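PDB 2ZBA: trichothecene 3-O-acetyltransferase TRI101, which transfers an acetyl group from acetyl coenzyme A to the 3-hydroxyl of trichothecenes, a step in the biosynthesis of mycotoxins such as T-2 toxin. Local coordinates for residues Y36-D40 with P41-P45; S311-P314 with G315-N319. One frame throughout, in Å; residues are numbered along the deposited sequence.

Contact 1 of 2, residues Y36-D40 with P41-P45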
loop_
_atom_site.group_PDB
_atom_site.type_symbol
_atom_site.label_atom_id
_atom_site.label_comp_id
_atom_site.label_asym_id
_atom_site.label_seq_id
_atom_site.Cartn_x
_atom_site.Cartn_y
_atom_site.Cartn_z
ATOM N N TYR A 36 19.734 -3.816 0.599
ATOM C CA TYR A 36 20.982 -3.346 1.217
ATOM C C TYR A 36 22.199 -3.990 0.516
ATOM O O TYR A 36 22.122 -5.157 0.108
ATOM C CB TYR A 36 21.066 -3.752 2.688
ATOM C CG TYR A 36 19.916 -3.353 3.587
ATOM C CD1 TYR A 36 20.025 -2.270 4.456
ATOM C CD2 TYR A 36 18.731 -4.091 3.595
ATOM C CE1 TYR A 36 18.956 -1.916 5.297
ATOM C CE2 TYR A 36 17.677 -3.759 4.420
ATOM C CZ TYR A 36 17.780 -2.682 5.262
ATOM O OH TYR A 36 16.702 -2.372 6.066
ATOM N N PRO A 37 23.322 -3.240 0.381
ATOM C CA PRO A 37 24.571 -3.874 -0.072
ATOM C C PRO A 37 25.173 -4.707 1.062
ATOM O O PRO A 37 24.971 -4.385 2.234
ATOM C CB PRO A 37 25.483 -2.677 -0.380
ATOM C CG PRO A 37 25.027 -1.599 0.572
ATOM C CD PRO A 37 23.500 -1.795 0.643
ATOM N N VAL A 38 25.878 -5.782 0.721
ATOM C CA VAL A 38 26.594 -6.574 1.721
ATOM C C VAL A 38 28.037 -6.701 1.274
ATOM O O VAL A 38 28.333 -7.244 0.192
ATOM C CB VAL A 38 25.964 -7.970 1.956
ATOM C CG1 VAL A 38 26.878 -8.842 2.843
ATOM C CG2 VAL A 38 24.583 -7.831 2.575
ATOM N N SER A 39 28.923 -6.175 2.116
ATOM C CA SER A 39 30.337 -6.055 1.798
ATOM C C SER A 39 30.953 -7.452 1.750
ATOM O O SER A 39 31.622 -7.804 0.784
ATOM C CB SER A 39 31.031 -5.191 2.856
ATOM O OG SER A 39 31.714 -4.116 2.241
ATOM N N ASP A 40 30.681 -8.252 2.779
ATOM C CA ASP A 40 31.216 -9.601 2.853
ATOM C C ASP A 40 30.178 -10.626 3.288
ATOM O O ASP A 40 29.435 -10.375 4.238
ATOM C CB ASP A 40 32.411 -9.649 3.800
ATOM C CG ASP A 40 33.202 -10.921 3.647
ATOM O OD1 ASP A 40 33.110 -11.785 4.538
ATOM O OD2 ASP A 40 33.885 -11.076 2.608
ATOM N N PRO A 41 30.128 -11.786 2.593
ATOM C CA PRO A 41 29.198 -12.878 2.879
ATOM C C PRO A 41 29.304 -13.471 4.284
ATOM O O PRO A 41 28.344 -14.068 4.766
ATOM C CB PRO A 41 29.562 -13.925 1.824
ATOM C CG PRO A 41 30.154 -13.125 0.709
ATOM C CD PRO A 41 30.970 -12.110 1.424
ATOM N N SER A 42 30.456 -13.301 4.928
ATOM C CA SER A 42 30.631 -13.663 6.336
ATOM C C SER A 42 29.591 -12.970 7.218
ATOM O O SER A 42 29.306 -13.426 8.312
ATOM C CB SER A 42 32.043 -13.300 6.819
ATOM O OG SER A 42 32.198 -11.884 6.887
ATOM N N GLN A 43 29.027 -11.867 6.725
ATOM C CA GLN A 43 28.011 -11.109 7.451
ATOM C C GLN A 43 26.640 -11.781 7.443
ATOM O O GLN A 43 25.836 -11.552 8.357
ATOM C CB GLN A 43 27.871 -9.704 6.862
ATOM C CG GLN A 43 29.050 -8.792 7.109
ATOM C CD GLN A 43 28.927 -7.481 6.356
ATOM O OE1 GLN A 43 28.103 -6.625 6.693
ATOM N NE2 GLN A 43 29.758 -7.309 5.346
ATOM N N TYR A 44 26.368 -12.590 6.417
ATOM C CA TYR A 44 25.023 -13.169 6.236
ATOM C C TYR A 44 24.488 -13.874 7.494
ATOM O O TYR A 44 23.417 -13.504 7.985
ATOM C CB TYR A 44 24.928 -14.081 4.999
ATOM C CG TYR A 44 24.899 -13.371 3.656
ATOM C CD1 TYR A 44 24.025 -12.294 3.410
ATOM C CD2 TYR A 44 25.723 -13.796 2.617
ATOM C CE1 TYR A 44 23.989 -11.661 2.159
ATOM C CE2 TYR A 44 25.698 -13.169 1.365
ATOM C CZ TYR A 44 24.833 -12.097 1.138
ATOM O OH TYR A 44 24.827 -11.488 -0.105
ATOM N N PRO A 45 25.236 -14.856 8.051
ATOM C CA PRO A 45 24.725 -15.566 9.235
ATOM C C PRO A 45 24.431 -14.653 10.417
ATOM O O PRO A 45 23.498 -14.921 11.187
ATOM C CB PRO A 45 25.866 -16.521 9.589
ATOM C CG PRO A 45 26.570 -16.737 8.302
ATOM C CD PRO A 45 26.562 -15.379 7.663
#

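Contact 2 of 2, residues S311-P314 with G315-N319. With COA (coenzyme A), chain E.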
loop_
_atom_site.group_PDB
_atom_site.type_symbol
_atom_site.label_atom_id
_atom_site.label_comp_id
_atom_site.label_asym_id
_atom_site.label_seq_id
_atom_site.Cartn_x
_atom_site.Cartn_y
_atom_site.Cartn_z
ATOM N N SER A 311 -0.779 7.622 14.881
ATOM C CA SER A 311 -0.130 7.264 13.618
ATOM C C SER A 311 0.566 5.888 13.689
ATOM O O SER A 311 0.826 5.262 12.667
ATOM C CB SER A 311 0.891 8.320 13.260
ATOM O OG SER A 311 1.949 8.267 14.207
ATOM N N THR A 312 0.830 5.404 14.899
ATOM C CA THR A 312 1.518 4.123 15.078
ATOM C C THR A 312 0.567 2.909 15.232
ATOM O O THR A 312 1.020 1.768 15.375
ATOM C CB THR A 312 2.512 4.208 16.250
ATOM O OG1 THR A 312 3.378 5.335 16.039
ATOM N N TYR A 313 -0.739 3.165 15.199
ATOM C CA TYR A 313 -1.755 2.101 15.200
ATOM C C TYR A 313 -1.467 1.109 14.053
ATOM O O TYR A 313 -1.382 1.526 12.886
ATOM C CB TYR A 313 -3.157 2.717 15.050
ATOM C CG TYR A 313 -4.275 1.713 14.985
ATOM C CD1 TYR A 313 -4.660 1.008 16.126
ATOM C CD2 TYR A 313 -4.949 1.449 13.774
ATOM C CE1 TYR A 313 -5.675 0.069 16.079
ATOM C CE2 TYR A 313 -5.991 0.508 13.727
ATOM C CZ TYR A 313 -6.335 -0.172 14.896
ATOM O OH TYR A 313 -7.338 -1.109 14.901
ATOM N N PRO A 314 -1.312 -0.196 14.385
ATOM C CA PRO A 314 -0.866 -1.233 13.448
ATOM C C PRO A 314 -1.959 -1.906 12.602
ATOM O O PRO A 314 -1.645 -2.761 11.766
ATOM C CB PRO A 314 -0.223 -2.261 14.379
ATOM C CG PRO A 314 -0.979 -2.142 15.668
ATOM C CD PRO A 314 -1.525 -0.744 15.741
ATOM N N GLY A 315 -3.220 -1.512 12.804
ATOM C CA GLY A 315 -4.343 -2.191 12.200
ATOM C C GLY A 315 -4.648 -1.731 10.799
ATOM O O GLY A 315 -3.770 -1.236 10.088
ATOM N N LEU A 316 -5.886 -1.949 10.380
ATOM C CA LEU A 316 -6.354 -1.442 9.097
ATOM C C LEU A 316 -7.322 -0.293 9.371
ATOM O O LEU A 316 -8.425 -0.500 9.891
ATOM C CB LEU A 316 -7.028 -2.522 8.234
ATOM C CG LEU A 316 -7.500 -1.835 6.933
ATOM C CD1 LEU A 316 -6.945 -2.404 5.673
ATOM C CD2 LEU A 316 -9.019 -1.654 6.863
ATOM N N LEU A 317 -6.882 0.904 9.004
ATOM C CA LEU A 317 -7.610 2.119 9.254
ATOM C C LEU A 317 -7.381 3.025 8.054
ATOM O O LEU A 317 -6.573 3.953 8.079
ATOM C CB LEU A 317 -7.145 2.752 10.578
ATOM C CG LEU A 317 -7.918 3.988 11.026
ATOM C CD1 LEU A 317 -9.448 3.884 10.701
ATOM C CD2 LEU A 317 -7.674 4.253 12.483
ATOM N N GLN A 318 -8.113 2.720 6.997
ATOM C CA GLN A 318 -7.895 3.300 5.696
ATOM C C GLN A 318 -9.274 3.516 5.097
ATOM O O GLN A 318 -10.229 2.826 5.478
ATOM C CB GLN A 318 -7.114 2.284 4.861
ATOM C CG GLN A 318 -6.687 2.726 3.479
ATOM C CD GLN A 318 -5.858 1.661 2.777
ATOM O OE1 GLN A 318 -4.634 1.792 2.671
ATOM N NE2 GLN A 318 -6.511 0.583 2.329
ATOM N N ASN A 319 -9.381 4.492 4.200
ATOM C CA ASN A 319 -10.529 4.620 3.320
ATOM C C ASN A 319 -9.985 5.127 1.993
ATOM O O ASN A 319 -8.766 5.165 1.800
ATOM C CB ASN A 319 -11.547 5.602 3.928
ATOM C CG ASN A 319 -12.970 5.358 3.443
ATOM O OD1 ASN A 319 -13.193 4.746 2.398
ATOM N ND2 ASN A 319 -13.941 5.852 4.204
HETATM N N1A COA E . -0.779 25.416 3.616
HETATM C C2A COA E . 0.156 25.056 2.660
HETATM N N3A COA E . 0.615 23.747 2.613
HETATM C C4A COA E . 0.151 22.813 3.492
HETATM C C5A COA E . -0.786 23.169 4.461
HETATM C C6A COA E . -1.255 24.488 4.522
HETATM N N6A COA E . -2.072 24.875 5.506
HETATM N N7A COA E . -1.061 22.064 5.192
HETATM C C8A COA E . -0.324 21.033 4.713
HETATM N N9A COA E . 0.428 21.478 3.657
HETATM C C1B COA E . 1.288 20.658 2.772
HETATM C C2B COA E . 2.565 20.213 3.476
HETATM O O2B COA E . 3.577 21.191 3.360
HETATM C C3B COA E . 2.868 18.908 2.762
HETATM O O3B COA E . 3.252 19.245 1.456
HETATM P P3B COA E . 4.526 18.659 0.660
HETATM O O7A COA E . 4.544 17.158 0.866
HETATM O O8A COA E . 5.806 19.216 1.220
HETATM O O9A COA E . 4.268 19.027 -0.767
HETATM C C4B COA E . 1.480 18.331 2.577
HETATM O O4B COA E . 0.639 19.454 2.370
HETATM C C5B COA E . 0.933 17.507 3.732
HETATM O O5B COA E . -0.433 17.261 3.416
HETATM P P1A COA E . -1.131 15.850 3.761
HETATM O O1A COA E . -1.056 15.559 5.227
HETATM O O2A COA E . -2.525 15.745 3.191
HETATM O O3A COA E . -0.189 14.695 3.103
HETATM P P2A COA E . -0.032 14.339 1.536
HETATM O O4A COA E . 1.450 14.191 1.270
HETATM O O5A COA E . -0.733 15.276 0.584
HETATM O O6A COA E . -0.741 12.912 1.355
HETATM C CBP COA E . -2.624 11.413 1.293
HETATM C CCP COA E . -2.125 12.836 1.048
HETATM C CDP COA E . -2.193 10.584 0.083
HETATM C CEP COA E . -4.155 11.447 1.426
HETATM C CAP COA E . -1.962 10.882 2.568
HETATM O OAP COA E . -2.334 11.677 3.685
HETATM C C9P COA E . -2.249 9.433 2.887
HETATM O O9P COA E . -3.421 9.104 3.572
HETATM N N8P COA E . -1.350 8.504 2.558
HETATM C C7P COA E . -1.590 7.092 2.838
HETATM C C6P COA E . -2.439 6.410 1.765
HETATM C C5P COA E . -2.620 4.941 2.111
HETATM O O5P COA E . -3.383 4.582 3.042
HETATM N N4P COA E . -1.942 4.059 1.386
HETATM C C3P COA E . -1.505 2.810 2.005
HETATM C C2P COA E . -2.098 1.577 1.329
HETATM S S1P COA E . -2.357 0.154 2.433
#

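Contact 1 of 2, residues Y36-D40 with P41-P45
Asp40 swings its carboxylate forward by placing CG anti to its backbone N (chi1 -166°), while Ser42 holds OG between its own N and carbonyl carbon (chi1 69°), and the two groups meet where the chain turns into the helix. This is an Asx turn superimposed on a type I beta turn, a compact way of passing from strand 29-37 into helix 44-61. In the Asx turn, Ser42 N donates to Asp40 OD1 at 3.1 Å, approaching from well above the carboxylate plane. The Ser42 hydroxyl reaches the same oxygen through its anti lone pair, in a short bond of 2.5 Å from OG to OD1. OD1 thus accepts two hydrogen bonds from one residue, which should fix the rotation of the carboxylate even though the site is exposed. The other oxygen, OD2, lies 3.3 Å from Pro41 CD, so the proline ring flanks the carboxylate. The beta turn is closed by the backbone: Gln43 N donates to Asp40 O at 2.9 Å (159° at the hydrogen), and Tyr44 N follows with a bond to Pro41 O. On the buried side, Val38 applies its methyl groups to the Tyr44 ring, whose hydroxyl is held by Gly156 and which also stacks with Phe152. Leu157 of strand 156-164 touches both Val38 and Tyr44, tying the turn to the neighbouring strand. Val38 CG1 sits over one face of the ring, displaced toward its rim, and CG2 makes the closer approach, 3.9 Å from Tyr44 CE1.

Contact 2 of 2, residues S311-P314 with G315-N319
Tyr313 and Gly315 illustrate how an aromatic side chain can fold back over the backbone two residues ahead. Chi1 of 178° turns CG away from Tyr313's own N and lays the ring beside the oncoming chain. From CB the path leads to CG, 4.0 Å from Gly315 N, and then to CD2, which lies 3.6 Å from that nitrogen. Farther along the same edge, CE2 comes within 3.5 Å of Gly315 CA, and CZ within 3.9 Å of it. Gly315 N lies 3.5 Å above the ring plane, offset toward the rim, and the absence of a side chain on Gly315 permits so close an overlap. Leu317 adds an apolar contact of 4.0 Å from its CB to Tyr313 CE2, meeting the ring obliquely. At the tip, OH is hydrogen-bonded to Asp17 OD1, and Asp17 OD2 accepts a hydrogen bond from Leu316 N, so a single aspartate holds both the ring and the chain beyond it. Three residues beyond the glycine, Gln318 runs out extended and lines the pocket at the thiol end of coenzyme A, its modelled approach to the sulfur being unusually short and doubtful in detail; the pocket also receives the T-2 toxin. Leu317 N donates to Asp169, of the His-X-X-X-Asp sequence characteristic of BAHD acyltransferases. This buried loop touches helix 191-197 through Pro314 and helix 304-307 through Leu317, and it delivers the chain into strand 318-326, the edge strand paired antiparallel with strand 294-302.

Overall arrangement
Contact 1 comes first along the chain, and contact 2 follows some 270 residues later; their centres lie 34 Å apart and their nearest atoms about 18 Å. Contact 1 is peripheral, leading from strand 29-37 of the five-stranded mixed sheet into helix 44-61. Contact 2 is near the middle of the molecule and opens strand 318-326, an outermost strand of the seven-stranded sheet. The two are linked indirectly by strand 156-164: its Leu157 packs against contact 1, while the loop just after it supplies His165 and Asp169 to the surroundings of contact 2. Contact 1 lies away from the binding sites, whereas contact 2 carries Gln318 into the coenzyme A and toxin pocket.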